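Local coordinates for protein complement factor MASP-3 (Homo sapiens, PDB 3DEM) that probably binds mannan-binding lectin and ficolins through its CUB1-EGF-CUB2 region, as a calcium-binding serine protease component of the complement system, at residues I12-P15 with G16-D19; V177-S180 with P181-N185; I197-E200 with E201-V205. All blocks are in the same frame, centred on the assembly; numbering follows the deposited sequence.

Contact 1. Residues I12-P15 with G16-D19; sequences IQSP and GYPD
A type II beta turn from Ser14 to Tyr17 carries the chain out of the first edge strand of a CUB domain, in the S-P-G-Y-P sequence, and its two flanks meet through Gln13, Ser14 and Tyr17. Tyr17 N closes the turn on Ser14 O at 3.1 Å. Gly16 takes the corner where a side chain would strike the carbonyl O of Pro15. Tyr17 holds CG anti to its own N (chi1 -174°), which swings the ring back toward the strand. There the extended side chain of Gln13 crosses it at about a right angle, CD lying 3.7 Å from Tyr17 CD2 with the amide turned 47° from the ring. Pro18, joined by a cis peptide bond, sets its CB above one ring face, toward the rim, and Phe151 of the second subunit also packs on Tyr17. Ser14 OG, 3.9 Å from Tyr17 CB, bonds to Phe112 N and to a water 2.8 Å away, which donates to Asp19 O. Across the bend, one backbone bond and a buried hydroxyl tied to both strand and loop supply the polar links, whereas the amide and ring touch by van der Waals contact.

Contact 2. Residues V177-S180 with P181-N185; sequences VITS and PDFPN
Hydrogen bonds converge on Ser180 O, the carbonyl that opens the type II beta turn from Ser180 to Phe183. Phe183 N reaches it at 3.1 Å to close the turn, while Thr179 OG1 reaches it at 2.8 Å from the opposite face of the carbonyl plane, a double grip that should restrain the rotation of this peptide. The hydroxyl of Thr179 can do so because chi1 of 77° sets it between the backbone N and the carbonyl carbon. A water 2.6 Å from Ser180 OG donates to Pro181 O at 2.9 Å, bridging the serine hydroxyl to the turn. Further round, Asn185 N bonds to Asp182 O, and Asn185 ND2 adds weak bonds to the same oxygen and to Asp182 OD1.

Van der Waals contacts gather at Phe183 CB, which lies 3.6 Å from Thr179 CB and equally far from Ser180 OG. The Phe183 ring is covered on one face by Pro184 CB, 3.7 Å above its centre, in a pair joined by a cis peptide bond.

The turn leaves edge strand 175-179 of a CUB beta-sandwich. Ser180 OG bonds to Trp271 N just before strand 272-277, Arg272 packs on Thr179 and Phe183, and Pro181 leans on Cys193 and Tyr195 of strand 192-198.

Contact 3. Residues I197-E200 with E201-V205; sequences IELE and EGFMV
Leu199 and Phe203 meet at about a right angle, Leu199 CD1 approaching Phe203 CB at 3.7 Å while the leucine CB sits obliquely to the aromatic ring. The same methyl reaches across to Val205, where CD1 and CG2 are 3.5 Å apart, and the two side chains are inclined to each other. Val205 CG2 also meets Ile197 CG2 at 4.1 Å, so one valine methyl bridges two residues that alternate along the incoming chain. Its position follows from the first torsion, which places CG2 anti to the carbonyl carbon and leaves CG1 anti to the backbone N (chi1 -180°).

This cluster lies beneath a type II beta turn from Glu200 to Phe203, a connection that takes the chain from strand 192-198 in one sheet of the CUB beta-sandwich to strand 205-209 in the other. The apolar side chains pack where the chain crosses between the sheets, against Ala277 and Tyr275 of strand 272-277. Phe203 N closes the turn on Glu200 O at 3.2 Å. Gly202 occupies the corner that favours a residue without a side chain.

Glu200 comes at Phe203 from the ring's edge: its CB lies in the ring plane, 3.9 Å from CD2. With CG anti to the backbone N (chi1 171°), the extended chain runs past the rim until OE1 is 3.7 Å from Phe203 CE2. The carboxylate stands 75° to the ring, and Glu200 as a whole is exposed, whereas Leu199 and Val205 are buried.

In the fold
All three contacts are type II beta turns that follow a strand, but they serve two different places in the CUB fold. Contacts 1 and 2 are equivalent: each leaves the edge strand of a four-stranded sheet at the surface of its own CUB domain, and the centres of the two contacts lie about 69 Å apart. Both combine a buried serine with a cis-proline behind an aromatic residue, yet the third turn position is Gly16 in contact 1 and Asp182 in contact 2. Contact 3 is partly buried; it lies where the chain passes between the two sheets of the second CUB domain, and its side-chain contacts are mainly apolar. Contacts 2 and 3 share this domain and touch where Ile178 CD1 lies 3.8 Å from Ile197 CD1.

Contact 1. Residues I12-P15 with G16-D19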
ATOM      1  N   ILE A  12       5.021  -8.483  18.513  1.00 40.73           N
ATOM      2  CA  ILE A  12       5.439  -9.705  19.188  1.00 40.72           C
ATOM      3  C   ILE A  12       6.733  -9.449  19.948  1.00 40.61           C
ATOM      4  O   ILE A  12       7.626  -8.767  19.449  1.00 40.68           O
ATOM      5  CB  ILE A  12       5.659 -10.846  18.180  1.00 40.86           C
ATOM      6  CG1 ILE A  12       4.336 -11.267  17.543  1.00 40.90           C
ATOM      7  CG2 ILE A  12       6.299 -12.039  18.850  1.00 41.35           C
ATOM      8  CD1 ILE A  12       4.524 -12.140  16.317  1.00 41.47           C
ATOM      9  N   GLN A  13       6.822  -9.992  21.157  1.00 40.62           N
ATOM     10  CA  GLN A  13       8.012  -9.871  21.991  1.00 40.57           C
ATOM     11  C   GLN A  13       8.423 -11.248  22.468  1.00 40.61           C
ATOM     12  O   GLN A  13       7.608 -12.168  22.508  1.00 40.70           O
ATOM     13  CB  GLN A  13       7.722  -9.012  23.228  1.00 40.63           C
ATOM     14  CG  GLN A  13       7.084  -7.666  22.945  1.00 40.76           C
ATOM     15  CD  GLN A  13       6.614  -6.976  24.202  1.00 40.89           C
ATOM     16  OE1 GLN A  13       6.576  -7.576  25.282  1.00 41.47           O
ATOM     17  NE2 GLN A  13       6.252  -5.705  24.076  1.00 41.15           N
ATOM     18  N   SER A  14       9.689 -11.388  22.846  1.00 40.60           N
ATOM     19  CA  SER A  14      10.157 -12.602  23.502  1.00 40.47           C
ATOM     20  C   SER A  14       9.594 -12.670  24.921  1.00 40.51           C
ATOM     21  O   SER A  14       9.300 -11.635  25.532  1.00 40.34           O
ATOM     22  CB  SER A  14      11.683 -12.616  23.553  1.00 40.37           C
ATOM     23  OG  SER A  14      12.169 -11.389  24.063  1.00 40.26           O
ATOM     24  N   PRO A  15       9.430 -13.892  25.451  1.00 40.52           N
ATOM     25  CA  PRO A  15       9.009 -14.047  26.841  1.00 40.58           C
ATOM     26  C   PRO A  15       9.919 -13.254  27.773  1.00 40.56           C
ATOM     27  O   PRO A  15      11.147 -13.364  27.680  1.00 40.44           O
ATOM     28  CB  PRO A  15       9.183 -15.546  27.099  1.00 40.52           C
ATOM     29  CG  PRO A  15       9.079 -16.176  25.764  1.00 40.71           C
ATOM     30  CD  PRO A  15       9.627 -15.186  24.776  1.00 40.57           C
ATOM     31  N   GLY A  16       9.318 -12.445  28.640  1.00 40.36           N
ATOM     32  CA  GLY A  16      10.071 -11.677  29.620  1.00 40.42           C
ATOM     33  C   GLY A  16      10.419 -10.257  29.211  1.00 40.36           C
ATOM     34  O   GLY A  16      10.720  -9.425  30.065  1.00 40.30           O
ATOM     35  N   TYR A  17      10.383  -9.978  27.910  1.00 40.44           N
ATOM     36  CA  TYR A  17      10.728  -8.652  27.393  1.00 40.39           C
ATOM     37  C   TYR A  17      10.040  -7.565  28.211  1.00 40.37           C
ATOM     38  O   TYR A  17       8.866  -7.699  28.546  1.00 40.45           O
ATOM     39  CB  TYR A  17      10.345  -8.533  25.912  1.00 40.42           C
ATOM     40  CG  TYR A  17      10.795  -7.243  25.254  1.00 40.41           C
ATOM     41  CD1 TYR A  17      11.992  -7.180  24.547  1.00 40.51           C
ATOM     42  CD2 TYR A  17      10.023  -6.087  25.342  1.00 40.30           C
ATOM     43  CE1 TYR A  17      12.410  -6.000  23.947  1.00 40.37           C
ATOM     44  CE2 TYR A  17      10.431  -4.902  24.751  1.00 40.35           C
ATOM     45  CZ  TYR A  17      11.626  -4.865  24.052  1.00 40.64           C
ATOM     46  OH  TYR A  17      12.034  -3.691  23.458  1.00 40.34           O
ATOM     47  N   PRO A  18      10.763  -6.476  28.532  1.00 40.37           N
ATOM     48  CA  PRO A  18      12.141  -6.176  28.141  1.00 40.39           C
ATOM     49  C   PRO A  18      13.214  -6.791  29.047  1.00 40.53           C
ATOM     50  O   PRO A  18      14.395  -6.463  28.910  1.00 40.52           O
ATOM     51  CB  PRO A  18      12.192  -4.652  28.239  1.00 40.42           C
ATOM     52  CG  PRO A  18      11.251  -4.328  29.351  1.00 40.42           C
ATOM     53  CD  PRO A  18      10.184  -5.400  29.357  1.00 40.39           C
ATOM     54  N   ASP A  19      12.814  -7.661  29.970  1.00 40.54           N
ATOM     55  CA  ASP A  19      13.778  -8.371  30.800  1.00 40.51           C
ATOM     56  C   ASP A  19      14.362  -9.547  30.033  1.00 40.46           C
ATOM     57  O   ASP A  19      13.829  -9.946  28.996  1.00 40.38           O
ATOM     58  CB  ASP A  19      13.120  -8.868  32.082  1.00 40.53           C
ATOM     59  CG  ASP A  19      12.716  -7.741  32.996  1.00 40.77           C
ATOM     60  OD1 ASP A  19      13.601  -6.953  33.395  1.00 40.80           O
ATOM     61  OD2 ASP A  19      11.513  -7.647  33.316  1.00 41.03           O
TER
HETATM   62  O   HOH W   1      12.987 -11.189  26.713  1.00 39.21           O

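Contact 2. Residues V177-S180 with P181-N185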
ATOM      1  N   VAL A 177     -13.751  -5.705 -49.701  1.00 40.10           N
ATOM      2  CA  VAL A 177     -12.636  -6.190 -48.897  1.00 40.30           C
ATOM      3  C   VAL A 177     -13.109  -6.524 -47.486  1.00 40.50           C
ATOM      4  O   VAL A 177     -13.865  -5.767 -46.868  1.00 40.54           O
ATOM      5  CB  VAL A 177     -11.496  -5.152 -48.806  1.00 40.35           C
ATOM      6  CG1 VAL A 177     -10.373  -5.670 -47.914  1.00 40.09           C
ATOM      7  CG2 VAL A 177     -10.972  -4.807 -50.198  1.00 40.21           C
ATOM      8  N   ILE A 178     -12.658  -7.664 -46.982  1.00 40.46           N
ATOM      9  CA  ILE A 178     -13.043  -8.120 -45.661  1.00 40.51           C
ATOM     10  C   ILE A 178     -11.769  -8.530 -44.935  1.00 40.68           C
ATOM     11  O   ILE A 178     -10.882  -9.143 -45.535  1.00 40.82           O
ATOM     12  CB  ILE A 178     -14.016  -9.314 -45.760  1.00 40.58           C
ATOM     13  CG1 ILE A 178     -15.176  -8.980 -46.705  1.00 40.43           C
ATOM     14  CG2 ILE A 178     -14.530  -9.727 -44.376  1.00 40.66           C
ATOM     15  CD1 ILE A 178     -16.282 -10.037 -46.751  1.00 40.16           C
ATOM     16  N   THR A 179     -11.659  -8.165 -43.660  1.00 40.56           N
ATOM     17  CA  THR A 179     -10.466  -8.499 -42.883  1.00 40.54           C
ATOM     18  C   THR A 179     -10.837  -8.913 -41.464  1.00 40.64           C
ATOM     19  O   THR A 179     -11.947  -8.647 -40.995  1.00 40.71           O
ATOM     20  CB  THR A 179      -9.465  -7.310 -42.777  1.00 40.64           C
ATOM     21  OG1 THR A 179      -9.939  -6.356 -41.814  1.00 40.61           O
ATOM     22  CG2 THR A 179      -9.228  -6.616 -44.136  1.00 40.15           C
ATOM     23  N   SER A 180      -9.899  -9.569 -40.784  1.00 40.48           N
ATOM     24  CA  SER A 180      -9.990  -9.756 -39.349  1.00 40.33           C
ATOM     25  C   SER A 180      -9.957  -8.382 -38.672  1.00 40.25           C
ATOM     26  O   SER A 180      -9.428  -7.425 -39.230  1.00 40.11           O
ATOM     27  CB  SER A 180      -8.830 -10.626 -38.864  1.00 40.43           C
ATOM     28  OG  SER A 180      -7.585 -10.089 -39.282  1.00 40.35           O
ATOM     29  N   PRO A 181     -10.543  -8.270 -37.471  1.00 40.46           N
ATOM     30  CA  PRO A 181     -10.593  -6.956 -36.820  1.00 40.49           C
ATOM     31  C   PRO A 181      -9.203  -6.374 -36.562  1.00 40.50           C
ATOM     32  O   PRO A 181      -8.318  -7.078 -36.072  1.00 40.71           O
ATOM     33  CB  PRO A 181     -11.315  -7.245 -35.497  1.00 40.35           C
ATOM     34  CG  PRO A 181     -12.053  -8.525 -35.734  1.00 40.31           C
ATOM     35  CD  PRO A 181     -11.200  -9.314 -36.664  1.00 40.32           C
ATOM     36  N   ASP A 182      -9.024  -5.104 -36.912  1.00 40.60           N
ATOM     37  CA  ASP A 182      -7.760  -4.385 -36.698  1.00 40.77           C
ATOM     38  C   ASP A 182      -6.592  -4.881 -37.579  1.00 40.69           C
ATOM     39  O   ASP A 182      -5.446  -4.488 -37.368  1.00 40.58           O
ATOM     40  CB  ASP A 182      -7.368  -4.401 -35.210  1.00 40.75           C
ATOM     41  CG  ASP A 182      -6.632  -3.136 -34.784  1.00 41.40           C
ATOM     42  OD1 ASP A 182      -6.603  -2.159 -35.569  1.00 41.70           O
ATOM     43  OD2 ASP A 182      -6.080  -3.112 -33.660  1.00 42.09           O
ATOM     44  N   PHE A 183      -6.888  -5.730 -38.565  1.00 40.61           N
ATOM     45  CA  PHE A 183      -5.869  -6.201 -39.510  1.00 40.53           C
ATOM     46  C   PHE A 183      -5.032  -5.041 -40.040  1.00 40.42           C
ATOM     47  O   PHE A 183      -5.582  -3.994 -40.383  1.00 40.47           O
ATOM     48  CB  PHE A 183      -6.526  -6.936 -40.690  1.00 40.50           C
ATOM     49  CG  PHE A 183      -5.546  -7.404 -41.743  1.00 40.38           C
ATOM     50  CD1 PHE A 183      -4.925  -8.642 -41.628  1.00 40.19           C
ATOM     51  CD2 PHE A 183      -5.246  -6.607 -42.841  1.00 40.61           C
ATOM     52  CE1 PHE A 183      -4.021  -9.084 -42.581  1.00 40.00           C
ATOM     53  CE2 PHE A 183      -4.337  -7.038 -43.808  1.00 40.84           C
ATOM     54  CZ  PHE A 183      -3.729  -8.292 -43.675  1.00 40.75           C
ATOM     55  N   PRO A 184      -3.700  -5.227 -40.137  1.00 40.48           N
ATOM     56  CA  PRO A 184      -2.933  -6.420 -39.788  1.00 40.38           C
ATOM     57  C   PRO A 184      -2.323  -6.383 -38.378  1.00 40.53           C
ATOM     58  O   PRO A 184      -1.309  -7.035 -38.124  1.00 40.46           O
ATOM     59  CB  PRO A 184      -1.817  -6.408 -40.832  1.00 40.38           C
ATOM     60  CG  PRO A 184      -1.537  -4.919 -41.032  1.00 40.30           C
ATOM     61  CD  PRO A 184      -2.826  -4.175 -40.694  1.00 40.38           C
ATOM     62  N   ASN A 185      -2.924  -5.625 -37.470  1.00 40.48           N
ATOM     63  CA  ASN A 185      -2.546  -5.711 -36.066  1.00 40.46           C
ATOM     64  C   ASN A 185      -3.130  -6.993 -35.472  1.00 40.39           C
ATOM     65  O   ASN A 185      -4.048  -7.577 -36.048  1.00 40.37           O
ATOM     66  CB  ASN A 185      -3.024  -4.475 -35.304  1.00 40.41           C
ATOM     67  CG  ASN A 185      -2.448  -3.195 -35.866  1.00 40.40           C
ATOM     68  OD1 ASN A 185      -1.245  -2.957 -35.782  1.00 40.38           O
ATOM     69  ND2 ASN A 185      -3.304  -2.365 -36.449  1.00 40.51           N
TER
HETATM   70  O   HOH W   2      -6.386  -8.861 -37.335  1.00 31.93           O

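Contact 3. Residues I197-E200 with E201-V205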
ATOM      1  N   ILE A 197     -21.719 -11.867 -47.073  1.00 40.39           N
ATOM      2  CA  ILE A 197     -21.783 -11.326 -48.418  1.00 40.53           C
ATOM      3  C   ILE A 197     -23.128 -11.739 -49.002  1.00 40.90           C
ATOM      4  O   ILE A 197     -23.460 -12.931 -49.034  1.00 41.37           O
ATOM      5  CB  ILE A 197     -20.621 -11.828 -49.307  1.00 40.54           C
ATOM      6  CG1 ILE A 197     -19.267 -11.513 -48.655  1.00 40.33           C
ATOM      7  CG2 ILE A 197     -20.705 -11.211 -50.713  1.00 40.28           C
ATOM      8  CD1 ILE A 197     -18.091 -12.172 -49.337  1.00 39.94           C
ATOM      9  N   GLU A 198     -23.921 -10.759 -49.418  1.00 40.86           N
ATOM     10  CA  GLU A 198     -25.219 -11.027 -50.024  1.00 41.36           C
ATOM     11  C   GLU A 198     -25.360 -10.258 -51.324  1.00 41.10           C
ATOM     12  O   GLU A 198     -25.525  -9.042 -51.307  1.00 40.94           O
ATOM     13  CB  GLU A 198     -26.344 -10.597 -49.084  1.00 41.52           C
ATOM     14  CG  GLU A 198     -26.489 -11.448 -47.846  1.00 43.56           C
ATOM     15  CD  GLU A 198     -27.720 -12.328 -47.888  1.00 46.57           C
ATOM     16  OE1 GLU A 198     -28.308 -12.466 -48.994  1.00 47.03           O
ATOM     17  OE2 GLU A 198     -28.096 -12.867 -46.815  1.00 46.41           O
ATOM     18  N   LEU A 199     -25.299 -10.963 -52.447  1.00 41.18           N
ATOM     19  CA  LEU A 199     -25.544 -10.337 -53.744  1.00 41.50           C
ATOM     20  C   LEU A 199     -26.881 -10.783 -54.307  1.00 41.50           C
ATOM     21  O   LEU A 199     -27.515 -11.694 -53.782  1.00 41.57           O
ATOM     22  CB  LEU A 199     -24.442 -10.691 -54.737  1.00 41.34           C
ATOM     23  CG  LEU A 199     -23.004 -10.582 -54.236  1.00 42.11           C
ATOM     24  CD1 LEU A 199     -22.070 -11.120 -55.300  1.00 42.25           C
ATOM     25  CD2 LEU A 199     -22.650  -9.145 -53.871  1.00 41.97           C
ATOM     26  N   GLU A 200     -27.293 -10.137 -55.393  1.00 41.82           N
ATOM     27  CA  GLU A 200     -28.527 -10.478 -56.082  1.00 42.09           C
ATOM     28  C   GLU A 200     -28.432 -11.861 -56.725  1.00 42.21           C
ATOM     29  O   GLU A 200     -27.341 -12.351 -57.022  1.00 42.19           O
ATOM     30  CB  GLU A 200     -28.838  -9.415 -57.139  1.00 42.04           C
ATOM     31  CG  GLU A 200     -29.983  -9.755 -58.069  1.00 42.19           C
ATOM     32  CD  GLU A 200     -30.051  -8.826 -59.271  1.00 42.36           C
ATOM     33  OE1 GLU A 200     -29.224  -7.888 -59.347  1.00 42.86           O
ATOM     34  OE2 GLU A 200     -30.929  -9.033 -60.136  1.00 41.98           O
ATOM     35  N   GLU A 201     -29.589 -12.482 -56.929  1.00 42.40           N
ATOM     36  CA  GLU A 201     -29.679 -13.788 -57.568  1.00 42.61           C
ATOM     37  C   GLU A 201     -28.939 -13.807 -58.901  1.00 42.46           C
ATOM     38  O   GLU A 201     -29.131 -12.924 -59.739  1.00 42.65           O
ATOM     39  CB  GLU A 201     -31.152 -14.151 -57.789  1.00 42.84           C
ATOM     40  CG  GLU A 201     -31.396 -15.572 -58.297  1.00 43.58           C
ATOM     41  CD  GLU A 201     -31.034 -16.633 -57.266  1.00 44.41           C
ATOM     42  OE1 GLU A 201     -30.279 -16.321 -56.313  1.00 44.80           O
ATOM     43  OE2 GLU A 201     -31.504 -17.782 -57.412  1.00 44.92           O
ATOM     44  N   GLY A 202     -28.095 -14.816 -59.097  1.00 42.21           N
ATOM     45  CA  GLY A 202     -27.398 -14.977 -60.367  1.00 42.00           C
ATOM     46  C   GLY A 202     -25.957 -14.505 -60.360  1.00 41.81           C
ATOM     47  O   GLY A 202     -25.221 -14.730 -61.323  1.00 41.81           O
ATOM     48  N   PHE A 203     -25.552 -13.838 -59.284  1.00 41.67           N
ATOM     49  CA  PHE A 203     -24.150 -13.470 -59.100  1.00 41.53           C
ATOM     50  C   PHE A 203     -23.435 -14.586 -58.368  1.00 41.39           C
ATOM     51  O   PHE A 203     -24.017 -15.244 -57.515  1.00 41.19           O
ATOM     52  CB  PHE A 203     -24.017 -12.166 -58.314  1.00 41.57           C
ATOM     53  CG  PHE A 203     -24.333 -10.940 -59.118  1.00 41.82           C
ATOM     54  CD1 PHE A 203     -23.543 -10.584 -60.194  1.00 41.97           C
ATOM     55  CD2 PHE A 203     -25.415 -10.141 -58.794  1.00 42.32           C
ATOM     56  CE1 PHE A 203     -23.834  -9.458 -60.941  1.00 42.43           C
ATOM     57  CE2 PHE A 203     -25.710  -9.010 -59.539  1.00 42.41           C
ATOM     58  CZ  PHE A 203     -24.919  -8.669 -60.612  1.00 42.07           C
ATOM     59  N   MET A 204     -22.173 -14.804 -58.709  1.00 41.46           N
ATOM     60  CA  MET A 204     -21.381 -15.845 -58.073  1.00 41.62           C
ATOM     61  C   MET A 204     -20.135 -15.235 -57.456  1.00 41.32           C
ATOM     62  O   MET A 204     -19.372 -14.541 -58.129  1.00 41.51           O
ATOM     63  CB  MET A 204     -21.021 -16.934 -59.084  1.00 41.55           C
ATOM     64  CG  MET A 204     -22.206 -17.820 -59.476  1.00 41.86           C
ATOM     65  SD  MET A 204     -21.824 -18.921 -60.849  1.00 43.33           S
ATOM     66  CE  MET A 204     -20.030 -18.954 -60.751  1.00 44.43           C
ATOM     67  N   VAL A 205     -19.932 -15.494 -56.170  1.00 41.02           N
ATOM     68  CA  VAL A 205     -18.882 -14.830 -55.420  1.00 40.81           C
ATOM     69  C   VAL A 205     -17.557 -15.567 -55.506  1.00 40.71           C
ATOM     70  O   VAL A 205     -17.472 -16.751 -55.186  1.00 40.69           O
ATOM     71  CB  VAL A 205     -19.265 -14.676 -53.935  1.00 40.91           C
ATOM     72  CG1 VAL A 205     -18.148 -13.972 -53.161  1.00 40.43           C
ATOM     73  CG2 VAL A 205     -20.575 -13.921 -53.807  1.00 40.77           C
TER